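Local coordinates for protein bitiscetin (PDB 1JWI) that binds von Willebrand factor and induces its interaction with platelet GPIbalpha through the A1 domain, so that platelets aggregate, at residues A[5-10]-A[15-20]; A[9-14]-A[48-53]. All coordinates share one frame; numbering follows the deposited sequence.

Contact 1 (A[5-10]-A[15-20]); sequences LPDWSS and CYKVFK
Asp7 meets Lys17 just where the type I turn from Leu5 to Trp8 delivers the chain to the edge of strand 14-20. The Lys17 ammonium donates to the backbone carbonyl of Asp7, NZ to O 3.0 Å, arriving 26° out of the carbonyl plane, and makes a weaker salt bridge to the carboxylate, NZ to OD2 3.4 Å. Asp7 thus offers this one ammonium both its carbonyl and its carboxylate.

Trp8 comes next and covers the largest share of the contact. Its indole lies against the root of the same lysine: Lys17 CB sits over the middle of the six-membered ring, 3.5 Å from the centroid, a CH-pi contact. With CG anti to the backbone N (chi1 172°) and a bend at chi2, the lysine chain leaves the indole face and climbs back to Asp7. Farther along the strand, Phe19 turns its edge toward the indole face in an offset edge-to-face pair, planes at 78°, while Cys15 O lies at the indole edge.

At Ser9 regular pairing begins. Ser9 and Tyr16 form an antiparallel hydrogen-bonded pair, with Ser9 N to Tyr16 O and Tyr16 N to Ser9 O both 2.7 Å and nearly straight. Ser10 then faces Cys15 as a non-hydrogen-bonded pair.

The two strands make the N-terminal beta hairpin of the C-type lectin-like fold, and Cys15 is joined to Cys4 by a disulfide. Strand 121-126 flanks strand 14-20 on its other side, with Trp8 and Phe19 resting on Cys125, while Ser9 and Tyr16 face helix 45-58.

Contact 2 (A[9-14]-A[48-53]); sequences SSYKGH and ADFVTK
Tyr11 and Phe50 mark the closest approach of the two backbones, their CA atoms 8.1 Å apart, so side chains alone bridge the gap between strand 9-11 and helix 45-58. The strand ends at Tyr11 in a tight type I' turn running to His14, closed by a reciprocal pair of backbone bonds: Tyr11 N to His14 O and His14 N to Tyr11 O are both 2.8 Å. Opposite, residues 48-53 form regular helix, and from them it is Phe50 that points toward strand 9-11.

Both aromatic side chains have CG anti to the backbone N, Tyr11 at chi1 178° and Phe50 at chi1 169°, and each reaches out from its own backbone toward the other. The two side chains run antiparallel, each ring lying beside the other's CB, in an offset stack with centroids 4.5 Å apart and planes only 13° from parallel. The displacement brings each ring over the other's root. Tyr11 CB lies above the Phe50 face, 3.8 Å from its centroid, and Phe50 CB lies above the Tyr11 face, 4.1 Å from that centroid. These reciprocal CH-pi contacts flank the direct overlap, where Tyr11 CD2 comes within 3.6 Å of Phe50 CG. On its other face the Tyr11 ring meets the Lys12 side chain, with CG near the ring's margin. Ser9 adds a smaller contact, its CB standing at the Phe50 edge, 4.0 Å from CZ.

Tyr16 joins the group, its ring edge-to-face with Phe50. This is apolar packing of an N-terminal beta hairpin against the second helix of a C-type lectin-like domain, the fold of the snaclec family.

Overall arrangement
Contact 1 pairs the two strands of the hairpin and contact 2 lays that hairpin on helix 45-58; their centres are about 10 Å apart. They share Ser9 and Ser10 on strand 9-11, and Tyr16 of contact 1 adds a direct join. Its ring packs on both aromatic residues of contact 2, with Tyr16 CD1 3.5 Å from Phe50 CE2 and Tyr16 CE1 3.6 Å from Tyr11 CB. The phenol OH reaches past them to a hydrogen bond with Glu47 on the same helix. Pairing of Ser9 with Tyr16 therefore sets side by side two residues that both touch Phe50. Both contacts lie near the surface, on the same side of the chain's centre.

Contact 1 (A[5-10]-A[15-20])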
loop_
_atom_site.group_PDB
_atom_site.type_symbol
_atom_site.label_atom_id
_atom_site.label_comp_id
_atom_site.label_asym_id
_atom_site.label_seq_id
_atom_site.Cartn_x
_atom_site.Cartn_y
_atom_site.Cartn_z
ATOM N N LEU A 5 -7.484 -30.267 -18.005
ATOM C CA LEU A 5 -7.471 -30.094 -19.450
ATOM C C LEU A 5 -6.025 -30.320 -19.886
ATOM O O LEU A 5 -5.093 -30.106 -19.107
ATOM C CB LEU A 5 -7.941 -28.690 -19.839
ATOM C CG LEU A 5 -9.461 -28.481 -19.886
ATOM C CD1 LEU A 5 -10.078 -28.728 -18.515
ATOM C CD2 LEU A 5 -9.756 -27.065 -20.355
ATOM N N PRO A 6 -5.818 -30.752 -21.139
ATOM C CA PRO A 6 -4.471 -31.013 -21.653
ATOM C C PRO A 6 -3.430 -29.903 -21.498
ATOM O O PRO A 6 -2.232 -30.184 -21.440
ATOM C CB PRO A 6 -4.726 -31.381 -23.117
ATOM C CG PRO A 6 -5.976 -30.606 -23.449
ATOM C CD PRO A 6 -6.819 -30.826 -22.220
ATOM N N ASP A 7 -3.872 -28.650 -21.419
ATOM C CA ASP A 7 -2.927 -27.543 -21.296
ATOM C C ASP A 7 -2.805 -26.920 -19.900
ATOM O O ASP A 7 -2.214 -25.850 -19.736
ATOM C CB ASP A 7 -3.254 -26.469 -22.338
ATOM C CG ASP A 7 -4.673 -25.948 -22.228
ATOM O OD1 ASP A 7 -5.595 -26.753 -21.978
ATOM O OD2 ASP A 7 -4.871 -24.730 -22.414
ATOM N N TRP A 8 -3.360 -27.596 -18.900
ATOM C CA TRP A 8 -3.289 -27.137 -17.516
ATOM C C TRP A 8 -2.369 -28.103 -16.788
ATOM O O TRP A 8 -2.105 -29.197 -17.286
ATOM C CB TRP A 8 -4.677 -27.170 -16.858
ATOM C CG TRP A 8 -5.613 -26.094 -17.332
ATOM C CD1 TRP A 8 -5.964 -25.824 -18.621
ATOM C CD2 TRP A 8 -6.309 -25.139 -16.518
ATOM N NE1 TRP A 8 -6.831 -24.758 -18.664
ATOM C CE2 TRP A 8 -7.060 -24.319 -17.388
ATOM C CE3 TRP A 8 -6.370 -24.897 -15.137
ATOM C CZ2 TRP A 8 -7.864 -23.268 -16.923
ATOM C CZ3 TRP A 8 -7.173 -23.847 -14.672
ATOM C CH2 TRP A 8 -7.907 -23.050 -15.567
ATOM N N SER A 9 -1.879 -27.703 -15.620
ATOM C CA SER A 9 -1.010 -28.567 -14.829
ATOM C C SER A 9 -1.778 -29.039 -13.601
ATOM O O SER A 9 -2.589 -28.296 -13.043
ATOM C CB SER A 9 0.252 -27.814 -14.388
ATOM O OG SER A 9 0.974 -27.331 -15.506
ATOM N N SER A 10 -1.527 -30.273 -13.179
ATOM C CA SER A 10 -2.211 -30.822 -12.013
ATOM C C SER A 10 -1.311 -30.834 -10.789
ATOM O O SER A 10 -0.134 -31.186 -10.877
ATOM C CB SER A 10 -2.695 -32.239 -12.313
ATOM O OG SER A 10 -1.628 -33.035 -12.787
ATOM N N CYS A 15 -6.072 -27.974 -10.545
ATOM C CA CYS A 15 -5.552 -27.757 -11.892
ATOM C C CYS A 15 -5.136 -26.290 -12.010
ATOM O O CYS A 15 -5.900 -25.393 -11.641
ATOM C CB CYS A 15 -6.624 -28.085 -12.932
ATOM S SG CYS A 15 -7.176 -29.827 -12.903
ATOM N N TYR A 16 -3.929 -26.048 -12.522
ATOM C CA TYR A 16 -3.409 -24.687 -12.669
ATOM C C TYR A 16 -2.998 -24.343 -14.091
ATOM O O TYR A 16 -2.562 -25.205 -14.859
ATOM C CB TYR A 16 -2.181 -24.465 -11.784
ATOM C CG TYR A 16 -2.366 -24.797 -10.327
ATOM C CD1 TYR A 16 -2.528 -26.117 -9.908
ATOM C CD2 TYR A 16 -2.328 -23.796 -9.356
ATOM C CE1 TYR A 16 -2.640 -26.435 -8.559
ATOM C CE2 TYR A 16 -2.437 -24.100 -8.004
ATOM C CZ TYR A 16 -2.587 -25.424 -7.613
ATOM O OH TYR A 16 -2.648 -25.737 -6.277
ATOM N N LYS A 17 -3.105 -23.062 -14.417
ATOM C CA LYS A 17 -2.735 -22.570 -15.734
ATOM C C LYS A 17 -2.369 -21.091 -15.658
ATOM O O LYS A 17 -3.075 -20.295 -15.034
ATOM C CB LYS A 17 -3.902 -22.765 -16.708
ATOM C CG LYS A 17 -3.723 -22.118 -18.075
ATOM C CD LYS A 17 -2.837 -22.946 -18.973
ATOM C CE LYS A 17 -2.850 -22.435 -20.411
ATOM N NZ LYS A 17 -1.982 -23.293 -21.273
ATOM N N VAL A 18 -1.252 -20.741 -16.291
ATOM C CA VAL A 18 -0.770 -19.364 -16.348
ATOM C C VAL A 18 -1.204 -18.812 -17.703
ATOM O O VAL A 18 -0.850 -19.366 -18.744
ATOM C CB VAL A 18 0.781 -19.310 -16.250
ATOM C CG1 VAL A 18 1.277 -17.889 -16.462
ATOM C CG2 VAL A 18 1.239 -19.843 -14.895
ATOM N N PHE A 19 -1.981 -17.735 -17.696
ATOM C CA PHE A 19 -2.450 -17.132 -18.943
ATOM C C PHE A 19 -1.583 -15.938 -19.324
ATOM O O PHE A 19 -1.341 -15.043 -18.507
ATOM C CB PHE A 19 -3.912 -16.708 -18.798
ATOM C CG PHE A 19 -4.873 -17.862 -18.773
ATOM C CD1 PHE A 19 -5.388 -18.379 -19.956
ATOM C CD2 PHE A 19 -5.244 -18.450 -17.568
ATOM C CE1 PHE A 19 -6.259 -19.466 -19.940
ATOM C CE2 PHE A 19 -6.115 -19.540 -17.543
ATOM C CZ PHE A 19 -6.622 -20.047 -18.732
ATOM N N LYS A 20 -1.113 -15.932 -20.570
ATOM C CA LYS A 20 -0.260 -14.859 -21.054
ATOM C C LYS A 20 -1.030 -13.622 -21.503
ATOM O O LYS A 20 -0.459 -12.536 -21.578
ATOM C CB LYS A 20 0.640 -15.367 -22.185
ATOM C CG LYS A 20 1.794 -16.232 -21.691
ATOM C CD LYS A 20 2.874 -16.400 -22.749
ATOM C CE LYS A 20 2.461 -17.400 -23.814
ATOM N NZ LYS A 20 2.205 -18.745 -23.222
#

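Contact 2 (A[9-14]-A[48-53])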
loop_
_atom_site.group_PDB
_atom_site.type_symbol
_atom_site.label_atom_id
_atom_site.label_comp_id
_atom_site.label_asym_id
_atom_site.label_seq_id
_atom_site.Cartn_x
_atom_site.Cartn_y
_atom_site.Cartn_z
ATOM N N SER A 9 -1.879 -27.703 -15.620
ATOM C CA SER A 9 -1.010 -28.567 -14.829
ATOM C C SER A 9 -1.778 -29.039 -13.601
ATOM O O SER A 9 -2.589 -28.296 -13.043
ATOM C CB SER A 9 0.252 -27.814 -14.388
ATOM O OG SER A 9 0.974 -27.331 -15.506
ATOM N N SER A 10 -1.527 -30.273 -13.179
ATOM C CA SER A 10 -2.211 -30.822 -12.013
ATOM C C SER A 10 -1.311 -30.834 -10.789
ATOM O O SER A 10 -0.134 -31.186 -10.877
ATOM C CB SER A 10 -2.695 -32.239 -12.313
ATOM O OG SER A 10 -1.628 -33.035 -12.787
ATOM N N TYR A 11 -1.870 -30.444 -9.647
ATOM C CA TYR A 11 -1.115 -30.412 -8.401
ATOM C C TYR A 11 -2.008 -30.571 -7.172
ATOM O O TYR A 11 -2.942 -29.797 -6.967
ATOM C CB TYR A 11 -0.316 -29.106 -8.299
ATOM C CG TYR A 11 0.455 -28.970 -7.006
ATOM C CD1 TYR A 11 -0.150 -28.449 -5.859
ATOM C CD2 TYR A 11 1.775 -29.409 -6.910
ATOM C CE1 TYR A 11 0.540 -28.377 -4.649
ATOM C CE2 TYR A 11 2.473 -29.343 -5.702
ATOM C CZ TYR A 11 1.850 -28.827 -4.577
ATOM O OH TYR A 11 2.524 -28.781 -3.376
ATOM N N LYS A 12 -1.708 -31.587 -6.367
ATOM C CA LYS A 12 -2.445 -31.875 -5.139
ATOM C C LYS A 12 -3.951 -31.645 -5.191
ATOM O O LYS A 12 -4.506 -30.953 -4.337
ATOM C CB LYS A 12 -1.856 -31.072 -3.972
ATOM C CG LYS A 12 -0.641 -31.717 -3.308
ATOM C CD LYS A 12 0.116 -30.725 -2.425
ATOM C CE LYS A 12 -0.792 -30.022 -1.427
ATOM N NZ LYS A 12 -0.090 -28.885 -0.756
ATOM N N GLY A 13 -4.611 -32.221 -6.189
ATOM C CA GLY A 13 -6.053 -32.079 -6.283
ATOM C C GLY A 13 -6.589 -30.864 -7.016
ATOM O O GLY A 13 -7.801 -30.679 -7.089
ATOM N N HIS A 14 -5.706 -30.029 -7.551
ATOM C CA HIS A 14 -6.141 -28.844 -8.288
ATOM C C HIS A 14 -5.472 -28.765 -9.659
ATOM O O HIS A 14 -4.445 -29.405 -9.904
ATOM C CB HIS A 14 -5.825 -27.558 -7.506
ATOM C CG HIS A 14 -6.696 -27.341 -6.309
ATOM N ND1 HIS A 14 -6.334 -27.745 -5.039
ATOM C CD2 HIS A 14 -7.915 -26.766 -6.186
ATOM C CE1 HIS A 14 -7.292 -27.427 -4.190
ATOM N NE2 HIS A 14 -8.265 -26.832 -4.858
ATOM N N ALA A 48 3.105 -22.768 -2.863
ATOM C CA ALA A 48 3.746 -21.540 -3.329
ATOM C C ALA A 48 4.895 -21.856 -4.281
ATOM O O ALA A 48 5.006 -21.259 -5.351
ATOM C CB ALA A 48 4.261 -20.730 -2.133
ATOM N N ASP A 49 5.757 -22.788 -3.878
ATOM C CA ASP A 49 6.902 -23.171 -4.695
ATOM C C ASP A 49 6.464 -23.738 -6.039
ATOM O O ASP A 49 7.146 -23.555 -7.046
ATOM C CB ASP A 49 7.777 -24.183 -3.947
ATOM C CG ASP A 49 8.541 -23.552 -2.792
ATOM O OD1 ASP A 49 8.640 -22.305 -2.744
ATOM O OD2 ASP A 49 9.063 -24.300 -1.939
ATOM N N PHE A 50 5.321 -24.416 -6.058
ATOM C CA PHE A 50 4.809 -24.977 -7.302
ATOM C C PHE A 50 4.378 -23.849 -8.232
ATOM O O PHE A 50 4.770 -23.815 -9.398
ATOM C CB PHE A 50 3.612 -25.896 -7.043
ATOM C CG PHE A 50 2.879 -26.292 -8.301
ATOM C CD1 PHE A 50 3.492 -27.094 -9.259
ATOM C CD2 PHE A 50 1.601 -25.804 -8.556
ATOM C CE1 PHE A 50 2.843 -27.403 -10.454
ATOM C CE2 PHE A 50 0.942 -26.106 -9.749
ATOM C CZ PHE A 50 1.566 -26.905 -10.700
ATOM N N VAL A 51 3.560 -22.935 -7.708
ATOM C CA VAL A 51 3.072 -21.797 -8.487
ATOM C C VAL A 51 4.233 -20.943 -9.001
ATOM O O VAL A 51 4.202 -20.459 -10.136
ATOM C CB VAL A 51 2.096 -20.921 -7.648
ATOM C CG1 VAL A 51 1.726 -19.650 -8.407
ATOM C CG2 VAL A 51 0.837 -21.712 -7.341
ATOM N N THR A 52 5.258 -20.771 -8.171
ATOM C CA THR A 52 6.432 -19.993 -8.568
ATOM C C THR A 52 7.140 -20.687 -9.732
ATOM O O THR A 52 7.619 -20.036 -10.652
ATOM C CB THR A 52 7.436 -19.838 -7.397
ATOM O OG1 THR A 52 6.892 -18.944 -6.418
ATOM C CG2 THR A 52 8.766 -19.286 -7.893
ATOM N N LYS A 53 7.199 -22.011 -9.685
ATOM C CA LYS A 53 7.850 -22.796 -10.738
ATOM C C LYS A 53 7.047 -22.728 -12.039
ATOM O O LYS A 53 7.601 -22.516 -13.122
ATOM C CB LYS A 53 7.991 -24.255 -10.283
ATOM C CG LYS A 53 8.651 -25.168 -11.300
ATOM C CD LYS A 53 8.723 -26.599 -10.781
ATOM C CE LYS A 53 9.423 -27.513 -11.777
ATOM N NZ LYS A 53 9.499 -28.902 -11.255
#